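Local coordinates for Lmo2184 protein (PDB 5JOQ) that probably serves as the lipid-linked substrate-binding component of an ABC transporter for iron, with heme as its likely ligand, at residues A[215-220]-A[250-255]; A[225-230]-A[261-266]. All blocks are in the same frame, centred on the assembly; numbering follows the deposited sequence.

Contact 1: residues A[215-220]-A[250-255]; sequences YLQSAN and KHFDAV
With CG of F252 set anti to its own carbonyl carbon (chi1 -78°), the ring reaches across to the last turn of helix 213-219, where the side chain of Q217, its CG anti to the backbone N (chi1 -176°), passes it at a slant, CB of Q217 lying 3.5 Å from CE1 of F252 and CG near CD1 and CE1. One ring face takes the CA of Q217 in a CH-pi contact, CA standing 3.7 Å from the ring centroid. The rim of the same ring meets aliphatic carbon: CB of L216 sits in the ring plane, 3.8 Å from CZ of F252. This shows how an aromatic at an N-cap position can join two helix ends by packing on backbone and CB atoms. At the ring's edge, in its plane, one water donates to OE1 of Q217 and accepts from the backbone N of H251. N220, which leaves the helix with positive phi, donates from ND2 to OD2 of D253 (3.2 Å, 152° at the hydrogen), approaching from above the carboxylate plane. OD1 of N220 accepts from two waters; the O of one lies 2.9 Å from the backbone N of A254, which donates to it. F252 also meets the ring of W249 and touches P221, so the end of helix 213-219 and the start of helix 253-256 pack, through L216 and F252, on L170 of strand 168-173 and I224 of strand 223-227 in the mixed sheet.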
loop_
_atom_site.group_PDB
_atom_site.type_symbol
_atom_site.label_atom_id
_atom_site.label_comp_id
_atom_site.label_asym_id
_atom_site.label_seq_id
_atom_site.Cartn_x
_atom_site.Cartn_y
_atom_site.Cartn_z
ATOM N N TYR A 215 -15.078 25.962 -2.339
ATOM C CA TYR A 215 -16.409 25.780 -2.914
ATOM C C TYR A 215 -17.139 24.635 -2.222
ATOM O O TYR A 215 -18.330 24.742 -1.868
ATOM C CB TYR A 215 -16.286 25.512 -4.435
ATOM C CG TYR A 215 -17.593 25.002 -5.018
ATOM C CD1 TYR A 215 -18.634 25.873 -5.328
ATOM C CD2 TYR A 215 -17.814 23.650 -5.175
ATOM C CE1 TYR A 215 -19.861 25.390 -5.837
ATOM C CE2 TYR A 215 -19.036 23.164 -5.681
ATOM C CZ TYR A 215 -20.051 24.035 -5.998
ATOM O OH TYR A 215 -21.252 23.529 -6.494
ATOM N N LEU A 216 -16.440 23.512 -2.031
ATOM C CA LEU A 216 -17.081 22.337 -1.433
ATOM C C LEU A 216 -17.496 22.620 0.006
ATOM O O LEU A 216 -18.571 22.192 0.448
ATOM C CB LEU A 216 -16.140 21.137 -1.493
ATOM C CG LEU A 216 -15.825 20.623 -2.931
ATOM C CD1 LEU A 216 -14.714 19.589 -2.890
ATOM C CD2 LEU A 216 -17.080 19.977 -3.601
ATOM N N GLN A 217 -16.668 23.353 0.746
ATOM C CA GLN A 217 -17.045 23.697 2.118
ATOM C C GLN A 217 -18.322 24.526 2.143
ATOM O O GLN A 217 -19.193 24.338 3.003
ATOM C CB GLN A 217 -15.903 24.453 2.806
ATOM C CG GLN A 217 -16.236 24.748 4.307
ATOM C CD GLN A 217 -15.069 25.426 5.043
ATOM O OE1 GLN A 217 -13.952 24.929 5.003
ATOM N NE2 GLN A 217 -15.326 26.555 5.679
ATOM N N SER A 218 -18.436 25.477 1.231
ATOM C CA SER A 218 -19.648 26.287 1.162
ATOM C C SER A 218 -20.848 25.433 0.745
ATOM O O SER A 218 -21.972 25.654 1.210
ATOM C CB SER A 218 -19.434 27.426 0.166
ATOM O OG SER A 218 -20.578 28.230 0.045
ATOM N N ALA A 219 -20.636 24.461 -0.129
ATOM C CA ALA A 219 -21.747 23.583 -0.500
ATOM C C ALA A 219 -22.209 22.764 0.701
ATOM O O ALA A 219 -23.395 22.409 0.804
ATOM C CB ALA A 219 -21.346 22.671 -1.651
ATOM N N ASN A 220 -21.282 22.440 1.598
ATOM C CA ASN A 220 -21.571 21.844 2.900
ATOM C C ASN A 220 -22.270 20.489 2.730
ATOM O O ASN A 220 -23.456 20.372 3.061
ATOM C CB ASN A 220 -22.444 22.819 3.712
ATOM C CG ASN A 220 -22.556 22.442 5.191
ATOM O OD1 ASN A 220 -21.699 21.760 5.747
ATOM N ND2 ASN A 220 -23.607 22.927 5.844
ATOM N N LYS A 250 -11.413 20.203 7.973
ATOM C CA LYS A 250 -11.930 20.156 9.326
ATOM C C LYS A 250 -13.066 21.080 9.680
ATOM O O LYS A 250 -13.747 20.855 10.631
ATOM C CB LYS A 250 -10.838 20.169 10.382
ATOM C CG LYS A 250 -10.250 21.510 10.712
ATOM C CD LYS A 250 -9.341 21.337 11.908
ATOM C CE LYS A 250 -8.710 22.623 12.348
ATOM N NZ LYS A 250 -8.141 22.443 13.706
ATOM N N HIS A 251 -13.244 22.138 8.933
ATOM C CA HIS A 251 -14.382 23.009 9.230
ATOM C C HIS A 251 -15.635 22.646 8.423
ATOM O O HIS A 251 -16.670 23.304 8.586
ATOM C CB HIS A 251 -13.985 24.465 9.031
ATOM C CG HIS A 251 -12.728 24.829 9.783
ATOM N ND1 HIS A 251 -12.736 25.154 11.123
ATOM C CD2 HIS A 251 -11.431 24.862 9.395
ATOM C CE1 HIS A 251 -11.501 25.384 11.527
ATOM N NE2 HIS A 251 -10.690 25.215 10.494
ATOM N N PHE A 252 -15.592 21.583 7.615
ATOM C CA PHE A 252 -16.833 21.041 7.042
ATOM C C PHE A 252 -17.756 20.538 8.148
ATOM O O PHE A 252 -17.321 19.810 9.043
ATOM C CB PHE A 252 -16.549 19.870 6.115
ATOM C CG PHE A 252 -16.048 20.261 4.742
ATOM C CD1 PHE A 252 -14.861 20.968 4.597
ATOM C CD2 PHE A 252 -16.747 19.855 3.605
ATOM C CE1 PHE A 252 -14.377 21.309 3.318
ATOM C CE2 PHE A 252 -16.283 20.177 2.311
ATOM C CZ PHE A 252 -15.099 20.897 2.165
ATOM N N ASP A 253 -19.053 20.842 8.034
ATOM C CA ASP A 253 -20.029 20.292 8.989
ATOM C C ASP A 253 -19.991 18.764 9.043
ATOM O O ASP A 253 -20.180 18.173 10.115
ATOM C CB ASP A 253 -21.461 20.734 8.637
ATOM C CG ASP A 253 -21.779 22.136 9.098
ATOM O OD1 ASP A 253 -20.912 22.803 9.665
ATOM O OD2 ASP A 253 -22.925 22.576 8.910
ATOM N N ALA A 254 -19.818 18.107 7.893
ATOM C CA ALA A 254 -19.751 16.642 7.879
ATOM C C ALA A 254 -18.658 16.127 8.798
ATOM O O ALA A 254 -18.821 15.088 9.454
ATOM C CB ALA A 254 -19.490 16.128 6.458
ATOM N N VAL A 255 -17.505 16.793 8.802
ATOM C CA VAL A 255 -16.453 16.394 9.741
ATOM C C VAL A 255 -16.895 16.662 11.179
ATOM O O VAL A 255 -16.813 15.784 12.049
ATOM C CB VAL A 255 -15.139 17.109 9.412
ATOM C CG1 VAL A 255 -14.074 16.748 10.467
ATOM C CG2 VAL A 255 -14.690 16.701 7.983
HETATM O O HOH W 1 -12.330 23.067 6.437
HETATM O O HOH W 2 -19.175 23.106 5.566
HETATM O O HOH W 3 -19.932 19.429 5.262
HETATM O O HOH W 4 -25.208 21.420 8.080
#

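Contact 2: residues A[225-230]-A[261-266]; sequences LRAAHG and YDLDEN
Parallel beta pairing joins L225 to Y261 and R226 to D262, at the edge of the mixed sheet in this lobe of a periplasmic binding protein fold. R226 uses both its backbone N and its backbone O: N donates to O of Y261 (2.8 Å) and O accepts from N of L263 (2.7 Å), the latter nearly straight at 175°. On one face, the side chains of L225 and Y261 cross obliquely, CD2 of L225 3.9 Å from CB of Y261, with M283 touching L225 and M286 touching Y261. On the other, NE and NH2 of R226 grip OD1 and OD2 of D262 side-on, each on the syn side but somewhat over 30° out of the carboxylate plane. D240 of helix 233-245 shares NH2 of R226 and F243 adds a cation-pi contact, so the buried arginine is held from several directions.

After L263 this direct pairing gives way to a water-bridged end. D264 turns away, and E265 returns, its CG 3.6 Å from O of A228. One water spans N of A228 and O of L263; another lies between ND1 of H229 and O of E265. Partly exposed E265 faces E234 of the second subunit. Within the bonded pair, the chain of R226 bends at chi3 (-62°), which brings NE to 2.9 Å from OD1 of D262.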
loop_
_atom_site.group_PDB
_atom_site.type_symbol
_atom_site.label_atom_id
_atom_site.label_comp_id
_atom_site.label_asym_id
_atom_site.label_seq_id
_atom_site.Cartn_x
_atom_site.Cartn_y
_atom_site.Cartn_z
ATOM N N LEU A 225 -17.903 10.751 1.675
ATOM C CA LEU A 225 -17.453 9.387 1.424
ATOM C C LEU A 225 -16.056 9.448 0.826
ATOM O O LEU A 225 -15.782 10.315 -0.010
ATOM C CB LEU A 225 -18.372 8.639 0.435
ATOM C CG LEU A 225 -19.870 8.600 0.761
ATOM C CD1 LEU A 225 -20.620 7.784 -0.315
ATOM C CD2 LEU A 225 -20.107 8.007 2.183
ATOM N N ARG A 226 -15.171 8.532 1.258
ATOM C CA ARG A 226 -13.798 8.494 0.753
ATOM C C ARG A 226 -13.465 7.095 0.261
ATOM O O ARG A 226 -13.885 6.106 0.858
ATOM C CB ARG A 226 -12.766 8.901 1.851
ATOM C CG ARG A 226 -12.943 10.354 2.379
ATOM C CD ARG A 226 -11.838 10.676 3.470
ATOM N NE ARG A 226 -11.974 9.770 4.630
ATOM C CZ ARG A 226 -11.860 10.161 5.892
ATOM N NH1 ARG A 226 -11.612 11.441 6.158
ATOM N NH2 ARG A 226 -12.027 9.296 6.886
ATOM N N ALA A 227 -12.720 7.012 -0.840
ATOM C CA ALA A 227 -12.262 5.733 -1.383
ATOM C C ALA A 227 -10.767 5.835 -1.666
ATOM O O ALA A 227 -10.331 6.747 -2.374
ATOM C CB ALA A 227 -13.008 5.373 -2.682
ATOM N N ALA A 228 -9.989 4.884 -1.142
ATOM C CA ALA A 228 -8.576 4.759 -1.483
ATOM C C ALA A 228 -8.400 3.363 -2.060
ATOM O O ALA A 228 -7.992 2.446 -1.354
ATOM C CB ALA A 228 -7.688 4.997 -0.268
ATOM N N HIS A 229 -8.750 3.200 -3.342
ATOM C CA HIS A 229 -8.820 1.877 -3.943
ATOM C C HIS A 229 -7.465 1.165 -3.859
ATOM O O HIS A 229 -6.443 1.729 -4.247
ATOM C CB HIS A 229 -9.257 2.023 -5.401
ATOM C CG HIS A 229 -10.587 2.720 -5.550
ATOM N ND1 HIS A 229 -11.754 2.204 -5.038
ATOM C CD2 HIS A 229 -10.929 3.889 -6.152
ATOM C CE1 HIS A 229 -12.765 3.013 -5.329
ATOM N NE2 HIS A 229 -12.291 4.041 -6.014
ATOM N N GLY A 230 -7.466 -0.079 -3.368
ATOM C CA GLY A 230 -6.256 -0.873 -3.233
ATOM C C GLY A 230 -5.432 -0.603 -1.987
ATOM O O GLY A 230 -4.455 -1.314 -1.753
ATOM N N TYR A 261 -17.197 8.782 5.954
ATOM C CA TYR A 261 -17.052 7.332 5.897
ATOM C C TYR A 261 -15.945 6.967 4.929
ATOM O O TYR A 261 -15.860 7.529 3.835
ATOM C CB TYR A 261 -18.366 6.664 5.422
ATOM C CG TYR A 261 -19.513 6.977 6.328
ATOM C CD1 TYR A 261 -20.305 8.091 6.113
ATOM C CD2 TYR A 261 -19.805 6.155 7.418
ATOM C CE1 TYR A 261 -21.381 8.406 6.967
ATOM C CE2 TYR A 261 -20.900 6.456 8.290
ATOM C CZ TYR A 261 -21.659 7.597 8.060
ATOM O OH TYR A 261 -22.719 7.926 8.894
ATOM N N ASP A 262 -15.166 5.963 5.287
ATOM C CA ASP A 262 -14.235 5.341 4.352
ATOM C C ASP A 262 -14.916 4.144 3.715
ATOM O O ASP A 262 -15.404 3.250 4.423
ATOM C CB ASP A 262 -12.967 4.909 5.083
ATOM C CG ASP A 262 -12.165 6.096 5.510
ATOM O OD1 ASP A 262 -11.800 6.863 4.594
ATOM O OD2 ASP A 262 -11.960 6.285 6.728
ATOM N N LEU A 263 -14.969 4.127 2.400
ATOM C CA LEU A 263 -15.652 3.048 1.703
ATOM C C LEU A 263 -14.754 1.823 1.700
ATOM O O LEU A 263 -13.590 1.904 1.291
ATOM C CB LEU A 263 -15.989 3.464 0.273
ATOM C CG LEU A 263 -16.973 4.631 0.144
ATOM C CD1 LEU A 263 -17.150 4.954 -1.347
ATOM C CD2 LEU A 263 -18.360 4.288 0.763
ATOM N N ASP A 264 -15.285 0.690 2.150
ATOM C CA ASP A 264 -14.462 -0.520 2.204
ATOM C C ASP A 264 -13.872 -0.790 0.822
ATOM O O ASP A 264 -14.599 -1.098 -0.111
ATOM C CB ASP A 264 -15.282 -1.723 2.649
ATOM C CG ASP A 264 -14.447 -2.991 2.748
ATOM O OD1 ASP A 264 -13.233 -2.976 2.398
ATOM O OD2 ASP A 264 -15.022 -4.014 3.170
ATOM N N GLU A 265 -12.571 -0.653 0.697
ATOM C CA GLU A 265 -11.893 -0.772 -0.579
ATOM C C GLU A 265 -12.155 -2.129 -1.208
ATOM O O GLU A 265 -12.192 -2.285 -2.414
ATOM C CB GLU A 265 -10.402 -0.487 -0.379
ATOM C CG GLU A 265 -9.527 -0.787 -1.556
ATOM C CD GLU A 265 -9.079 -2.212 -1.569
ATOM O OE1 GLU A 265 -8.964 -2.808 -0.489
ATOM O OE2 GLU A 265 -8.847 -2.724 -2.664
ATOM N N ASN A 266 -12.252 -3.156 -0.384
ATOM C CA ASN A 266 -12.463 -4.513 -0.862
ATOM C C ASN A 266 -13.807 -4.672 -1.560
ATOM O O ASN A 266 -13.961 -5.543 -2.421
ATOM C CB ASN A 266 -12.348 -5.484 0.314
ATOM C CG ASN A 266 -11.116 -6.338 0.233
ATOM O OD1 ASN A 266 -11.133 -7.405 -0.378
ATOM N ND2 ASN A 266 -10.032 -5.874 0.837
HETATM O O HOH W 5 -11.179 3.371 1.194
HETATM O O HOH W 6 -10.997 -0.616 -4.399
#

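Overall arrangement
The segments of the two contacts alternate in sequence: helix 213-219 leads into strand 223-227, and helix 253-256 into strand 260-262, so here each helix-to-strand connection passes from contact 1 to contact 2. The contact centres lie about 20 Å apart, yet their nearest atoms come within about 6 Å without touching. The centre of contact 1 lies about 26 Å from the chain centre, whereas that of contact 2 is about 11 Å from it. Proteins of this family generally bind ligand in the cleft between lobes. The chain beyond the strands of contact 2 runs toward the other lobe, so contact 2 lies nearer the probable cleft and contact 1 at the far end of its lobe; neither contact includes a modelled ligand.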